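Local coordinates for protein telomerase reverse transcriptase (Candida tropicalis MYA-3404, PDB 6ZD1) that probably copies a template within its RNA component to add simple DNA repeats to chromosome ends, acting as a reverse transcriptase, at residues 337-341 with 531-537; 474-478 with 497-501. One frame throughout, in Å; residues are numbered along the deposited sequence.

Contact 1: residues 337-341 with 531-537; sequences KFDMK and AFVNHEK
Met340 and Val533 form a single antiparallel bridge, a non-hydrogen-bonded pair whose CA atoms lie 4.8 Å apart, and the bonds that make it belong to their neighbours. Asn534 N gives its hydrogen to Asp339 O at 2.8 Å, and Lys341 N does the same to Phe532 O, also at 2.8 Å; both bonds are nearly straight. A water spans the widening end, accepting from Phe532 N and donating to Lys341 O.

Side chains exploit this short pairing on two fronts. On one, the carboxylate of Asp339 meets Asn534 and Lys537. With CG held between its backbone N and carbonyl carbon (chi1 62°), Asp339 lays OD1 against CB of Asn534 and CB of Lys537, 3.3 Å from each, while OD2 takes a weak hydrogen bond from Asn534 ND2 at 3.4 Å. Carboxylate and amide are turned 41° from each other, and Lys341 passes Asn534 at about a right angle, its CG 3.5 Å from Asn534 CB. On the other front, the selenomethionine Met340 bends at chi2 and brings both SE and CE to 3.8 Å from Ala531 CB, as Phe338 CB rests against Val533 CG1.

Further out, Asn534 centres an inverse gamma turn, and Lys537 N bonds back to Asn534 O, so the chain doubles round just after the bridge. Phe338 is held from elsewhere by Phe504, whose ring lies nearly parallel to its own, and Lys337 NZ turns to Thr552 O. The sequence and strand position are consistent with 337-341 belonging to motif A of the reverse transcriptase palm; here the loop leading to the outermost strand 539-541 pairs through one bridge with the end of strand 334-339.

Contact 2: residues 474-478 with 497-501; sequences DILYS and LLRLV
Arg499 reaches from strand 497-500 to helix 474-478 in the helix-on-sheet packing of the reverse transcriptase palm, where helix and strand run nearly antiparallel (163°) with axes 10.6 Å apart. That gap is wide enough for a long side chain to be laid across it, and the guanidinium is the flat group around which the others are arranged.

Tyr477 meets it from above: its CB sits 3.4 Å over one guanidinium face, toward the rim, and its ring stands at 86° to the guanidinium, so that the aromatic edge rather than its face is turned to NH1. Asp474 comes instead to the edge. Its OD1 lies almost exactly in the guanidinium plane and takes the salt-bridge hydrogen bond from Arg499 NH2 at 2.7 Å, although carboxylate and guanidinium are twisted 58° apart. The Arg499 chain runs extended through its first two torsions and then bends at chi3, which swings the head group into place beside the helix.

Partners beyond the two segments add to the grip. Arg296 forms another salt bridge to Asp474 OD1, leaving that oxygen shared between two arginines, and Ser305 OG accepts from Arg499 NE. Within the strand segment itself, Arg499 NH1 makes a weak bond of 3.2 Å to Val501 O, just where the chain leaves the strand for the turn into 503-508.

Ser478 completes the set one helical turn after Asp474: its OG is 2.9 Å from Arg499 NH2, a weak bond, while OG and backbone N of Ser478 approach Asp474 O from opposite faces of its carbonyl plane.

Followed from the N terminus, the chain lays down strand 334-339 in the middle of the antiparallel palm sheet, and only after helix 469-484 and the hairpin of 495-500 and 503-508 does 531-537 return to it. Contact 1 thus closes a loop of 189 residues, and contact 2, with 18 residues between its segments, falls wholly within it. The shorter closure ties the helix to an outermost strand; the longer one ties an inner strand to the approach to the other outermost strand, 539-541. Their centres are about 14 Å apart, and Tyr477 joins them: its OH packs 3.7 Å from Met340 CG and 3.8 Å from Ala531 CB.

Contact 1: residues 337-341 with 531-537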
loop_
_atom_site.group_PDB
_atom_site.type_symbol
_atom_site.label_atom_id
_atom_site.label_comp_id
_atom_site.label_asym_id
_atom_site.label_seq_id
_atom_site.Cartn_x
_atom_site.Cartn_y
_atom_site.Cartn_z
ATOM N N LYS A 337 -5.453 -18.615 -19.270
ATOM C CA LYS A 337 -5.074 -17.389 -18.579
ATOM C C LYS A 337 -3.929 -16.723 -19.329
ATOM O O LYS A 337 -3.053 -17.403 -19.877
ATOM C CB LYS A 337 -4.678 -17.647 -17.116
ATOM C CG LYS A 337 -3.270 -18.175 -16.919
ATOM C CD LYS A 337 -2.880 -18.171 -15.455
ATOM C CE LYS A 337 -1.441 -18.616 -15.274
ATOM N NZ LYS A 337 -1.047 -18.626 -13.841
ATOM N N PHE A 338 -3.946 -15.392 -19.356
ATOM C CA PHE A 338 -2.934 -14.626 -20.067
ATOM C C PHE A 338 -2.868 -13.230 -19.463
ATOM O O PHE A 338 -3.885 -12.700 -19.010
ATOM C CB PHE A 338 -3.224 -14.570 -21.576
ATOM C CG PHE A 338 -4.583 -14.010 -21.932
ATOM C CD1 PHE A 338 -5.709 -14.823 -21.952
ATOM C CD2 PHE A 338 -4.725 -12.674 -22.274
ATOM C CE1 PHE A 338 -6.957 -14.307 -22.288
ATOM C CE2 PHE A 338 -5.966 -12.154 -22.612
ATOM C CZ PHE A 338 -7.084 -12.975 -22.620
ATOM N N ASP A 339 -1.660 -12.671 -19.404
ATOM C CA ASP A 339 -1.425 -11.370 -18.797
ATOM C C ASP A 339 -0.745 -10.428 -19.786
ATOM O O ASP A 339 -0.265 -10.837 -20.846
ATOM C CB ASP A 339 -0.581 -11.500 -17.521
ATOM C CG ASP A 339 0.801 -12.076 -17.781
ATOM O OD1 ASP A 339 0.920 -13.033 -18.576
ATOM O OD2 ASP A 339 1.773 -11.569 -17.183
HETATM N N MSE A 340 -0.700 -9.151 -19.411
HETATM C CA MSE A 340 -0.107 -8.119 -20.256
HETATM C C MSE A 340 1.298 -7.729 -19.801
HETATM O O MSE A 340 1.581 -7.653 -18.601
HETATM C CB MSE A 340 -1.007 -6.882 -20.296
HETATM C CG MSE A 340 -2.401 -7.151 -20.856
HETATM SE SE MSE A 340 -2.356 -8.020 -22.604
HETATM C CE MSE A 340 -4.268 -8.095 -22.979
ATOM N N LYS A 341 2.173 -7.499 -20.778
ATOM C CA LYS A 341 3.547 -7.074 -20.526
ATOM C C LYS A 341 3.577 -5.566 -20.317
ATOM O O LYS A 341 3.304 -4.803 -21.251
ATOM C CB LYS A 341 4.450 -7.461 -21.693
ATOM C CG LYS A 341 4.883 -8.914 -21.728
ATOM C CD LYS A 341 5.763 -9.196 -22.941
ATOM C CE LYS A 341 5.011 -8.944 -24.242
ATOM N NZ LYS A 341 5.802 -9.336 -25.440
ATOM N N ALA A 531 -1.752 -2.996 -25.374
ATOM C CA ALA A 531 -1.745 -4.285 -24.697
ATOM C C ALA A 531 -0.903 -5.276 -25.493
ATOM O O ALA A 531 -1.186 -5.534 -26.667
ATOM C CB ALA A 531 -3.169 -4.807 -24.525
ATOM N N PHE A 532 0.118 -5.840 -24.848
ATOM C CA PHE A 532 0.982 -6.847 -25.451
ATOM C C PHE A 532 0.930 -8.099 -24.589
ATOM O O PHE A 532 1.345 -8.070 -23.425
ATOM C CB PHE A 532 2.422 -6.344 -25.574
ATOM C CG PHE A 532 2.593 -5.209 -26.545
ATOM C CD1 PHE A 532 2.478 -3.893 -26.124
ATOM C CD2 PHE A 532 2.885 -5.457 -27.876
ATOM C CE1 PHE A 532 2.644 -2.848 -27.013
ATOM C CE2 PHE A 532 3.052 -4.413 -28.772
ATOM C CZ PHE A 532 2.928 -3.112 -28.342
ATOM N N VAL A 533 0.428 -9.193 -25.163
ATOM C CA VAL A 533 0.240 -10.432 -24.415
ATOM C C VAL A 533 1.590 -11.022 -24.035
ATOM O O VAL A 533 2.476 -11.196 -24.882
ATOM C CB VAL A 533 -0.586 -11.438 -25.230
ATOM C CG1 VAL A 533 -0.805 -12.722 -24.426
ATOM C CG2 VAL A 533 -1.911 -10.824 -25.637
ATOM N N ASN A 534 1.743 -11.356 -22.757
ATOM C CA ASN A 534 2.940 -12.028 -22.257
ATOM C C ASN A 534 2.808 -13.512 -22.587
ATOM O O ASN A 534 2.331 -14.312 -21.781
ATOM C CB ASN A 534 3.094 -11.786 -20.762
ATOM C CG ASN A 534 4.459 -12.175 -20.249
ATOM O OD1 ASN A 534 5.333 -12.581 -21.016
ATOM N ND2 ASN A 534 4.656 -12.043 -18.943
ATOM N N HIS A 535 3.247 -13.882 -23.794
ATOM C CA HIS A 535 2.954 -15.213 -24.323
ATOM C C HIS A 535 3.609 -16.312 -23.496
ATOM O O HIS A 535 3.011 -17.372 -23.282
ATOM C CB HIS A 535 3.398 -15.313 -25.781
ATOM C CG HIS A 535 2.588 -14.475 -26.718
ATOM N ND1 HIS A 535 3.122 -13.415 -27.421
ATOM C CD2 HIS A 535 1.281 -14.540 -27.069
ATOM C CE1 HIS A 535 2.181 -12.866 -28.166
ATOM N NE2 HIS A 535 1.054 -13.528 -27.971
ATOM N N GLU A 536 4.835 -16.085 -23.025
ATOM C CA GLU A 536 5.519 -17.122 -22.262
ATOM C C GLU A 536 4.837 -17.407 -20.929
ATOM O O GLU A 536 5.070 -18.471 -20.345
ATOM C CB GLU A 536 6.977 -16.731 -22.024
ATOM C CG GLU A 536 7.154 -15.471 -21.196
ATOM C CD GLU A 536 8.610 -15.151 -20.928
ATOM O OE1 GLU A 536 9.466 -16.031 -21.167
ATOM O OE2 GLU A 536 8.900 -14.020 -20.482
ATOM N N LYS A 537 4.005 -16.493 -20.436
ATOM C CA LYS A 537 3.241 -16.729 -19.219
ATOM C C LYS A 537 1.834 -17.251 -19.487
ATOM O O LYS A 537 1.110 -17.553 -18.532
ATOM C CB LYS A 537 3.171 -15.445 -18.388
ATOM C CG LYS A 537 4.468 -15.113 -17.665
ATOM C CD LYS A 537 4.936 -16.285 -16.813
ATOM C CE LYS A 537 6.091 -15.890 -15.905
ATOM N NZ LYS A 537 7.255 -15.366 -16.670
HETATM O O HOH W 1 0.959 -4.694 -22.467
#

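Contact 2: residues 474-478 with 497-501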
loop_
_atom_site.group_PDB
_atom_site.type_symbol
_atom_site.label_atom_id
_atom_site.label_comp_id
_atom_site.label_asym_id
_atom_site.label_seq_id
_atom_site.Cartn_x
_atom_site.Cartn_y
_atom_site.Cartn_z
ATOM N N ASP A 474 -7.806 1.175 -16.144
ATOM C CA ASP A 474 -9.096 0.505 -16.009
ATOM C C ASP A 474 -10.061 0.944 -17.104
ATOM O O ASP A 474 -10.768 0.113 -17.686
ATOM C CB ASP A 474 -9.681 0.791 -14.626
ATOM C CG ASP A 474 -10.786 -0.174 -14.241
ATOM O OD1 ASP A 474 -11.071 -1.111 -15.019
ATOM O OD2 ASP A 474 -11.368 0.004 -13.150
ATOM N N ILE A 475 -10.100 2.245 -17.398
ATOM C CA ILE A 475 -10.964 2.750 -18.464
ATOM C C ILE A 475 -10.579 2.126 -19.800
ATOM O O ILE A 475 -11.437 1.655 -20.556
ATOM C CB ILE A 475 -10.900 4.287 -18.527
ATOM C CG1 ILE A 475 -11.580 4.914 -17.310
ATOM C CG2 ILE A 475 -11.537 4.802 -19.809
ATOM C CD1 ILE A 475 -11.451 6.423 -17.275
ATOM N N LEU A 476 -9.281 2.124 -20.115
ATOM C CA LEU A 476 -8.841 1.657 -21.426
ATOM C C LEU A 476 -9.089 0.161 -21.597
ATOM O O LEU A 476 -9.634 -0.274 -22.619
ATOM C CB LEU A 476 -7.359 1.989 -21.631
ATOM C CG LEU A 476 -6.753 1.568 -22.976
ATOM C CD1 LEU A 476 -7.590 2.081 -24.135
ATOM C CD2 LEU A 476 -5.319 2.044 -23.120
ATOM N N TYR A 477 -8.709 -0.645 -20.600
ATOM C CA TYR A 477 -8.870 -2.090 -20.736
ATOM C C TYR A 477 -10.336 -2.510 -20.666
ATOM O O TYR A 477 -10.726 -3.491 -21.310
ATOM C CB TYR A 477 -8.043 -2.825 -19.677
ATOM C CG TYR A 477 -6.574 -2.995 -20.031
ATOM C CD1 TYR A 477 -6.015 -2.351 -21.130
ATOM C CD2 TYR A 477 -5.750 -3.815 -19.270
ATOM C CE1 TYR A 477 -4.672 -2.512 -21.452
ATOM C CE2 TYR A 477 -4.410 -3.982 -19.583
ATOM C CZ TYR A 477 -3.876 -3.329 -20.672
ATOM O OH TYR A 477 -2.545 -3.498 -20.982
ATOM N N SER A 478 -11.167 -1.789 -19.908
ATOM C CA SER A 478 -12.602 -2.061 -19.957
ATOM C C SER A 478 -13.160 -1.761 -21.340
ATOM O O SER A 478 -13.946 -2.545 -21.886
ATOM C CB SER A 478 -13.342 -1.243 -18.897
ATOM O OG SER A 478 -12.918 -1.589 -17.588
ATOM N N LEU A 497 -15.471 -14.726 -19.351
ATOM C CA LEU A 497 -14.227 -13.968 -19.386
ATOM C C LEU A 497 -14.183 -13.003 -18.211
ATOM O O LEU A 497 -15.168 -12.313 -17.927
ATOM C CB LEU A 497 -14.081 -13.192 -20.702
ATOM C CG LEU A 497 -12.812 -12.354 -20.886
ATOM C CD1 LEU A 497 -11.585 -13.248 -21.000
ATOM C CD2 LEU A 497 -12.930 -11.436 -22.097
ATOM N N LEU A 498 -13.034 -12.946 -17.541
ATOM C CA LEU A 498 -12.829 -12.108 -16.368
ATOM C C LEU A 498 -11.509 -11.362 -16.508
ATOM O O LEU A 498 -10.543 -11.891 -17.073
ATOM C CB LEU A 498 -12.821 -12.929 -15.079
ATOM C CG LEU A 498 -14.099 -13.679 -14.714
ATOM C CD1 LEU A 498 -13.870 -14.446 -13.429
ATOM C CD2 LEU A 498 -15.254 -12.708 -14.567
ATOM N N ARG A 499 -11.484 -10.121 -16.014
ATOM C CA ARG A 499 -10.303 -9.275 -16.080
ATOM C C ARG A 499 -9.986 -8.741 -14.691
ATOM O O ARG A 499 -10.867 -8.223 -14.001
ATOM C CB ARG A 499 -10.486 -8.126 -17.081
ATOM C CG ARG A 499 -9.221 -7.311 -17.302
ATOM C CD ARG A 499 -9.430 -6.186 -18.305
ATOM N NE ARG A 499 -10.326 -5.157 -17.791
ATOM C CZ ARG A 499 -9.957 -4.208 -16.938
ATOM N NH1 ARG A 499 -8.706 -4.162 -16.496
ATOM N NH2 ARG A 499 -10.840 -3.311 -16.524
ATOM N N LEU A 500 -8.706 -8.853 -14.322
ATOM C CA LEU A 500 -8.176 -8.361 -13.023
ATOM C C LEU A 500 -6.897 -7.564 -13.306
ATOM O O LEU A 500 -5.835 -8.199 -13.473
ATOM C CB LEU A 500 -7.891 -9.559 -12.113
ATOM C CG LEU A 500 -7.679 -9.227 -10.637
ATOM C CD1 LEU A 500 -8.401 -7.941 -10.262
ATOM C CD2 LEU A 500 -8.141 -10.374 -9.751
ATOM N N VAL A 501 -7.018 -6.234 -13.381
ATOM C CA VAL A 501 -5.872 -5.314 -13.662
ATOM C C VAL A 501 -5.229 -5.698 -15.001
ATOM O O VAL A 501 -5.673 -5.170 -16.041
ATOM C CB VAL A 501 -4.843 -5.296 -12.514
ATOM C CG1 VAL A 501 -3.779 -4.231 -12.728
ATOM C CG2 VAL A 501 -5.513 -5.121 -11.160
#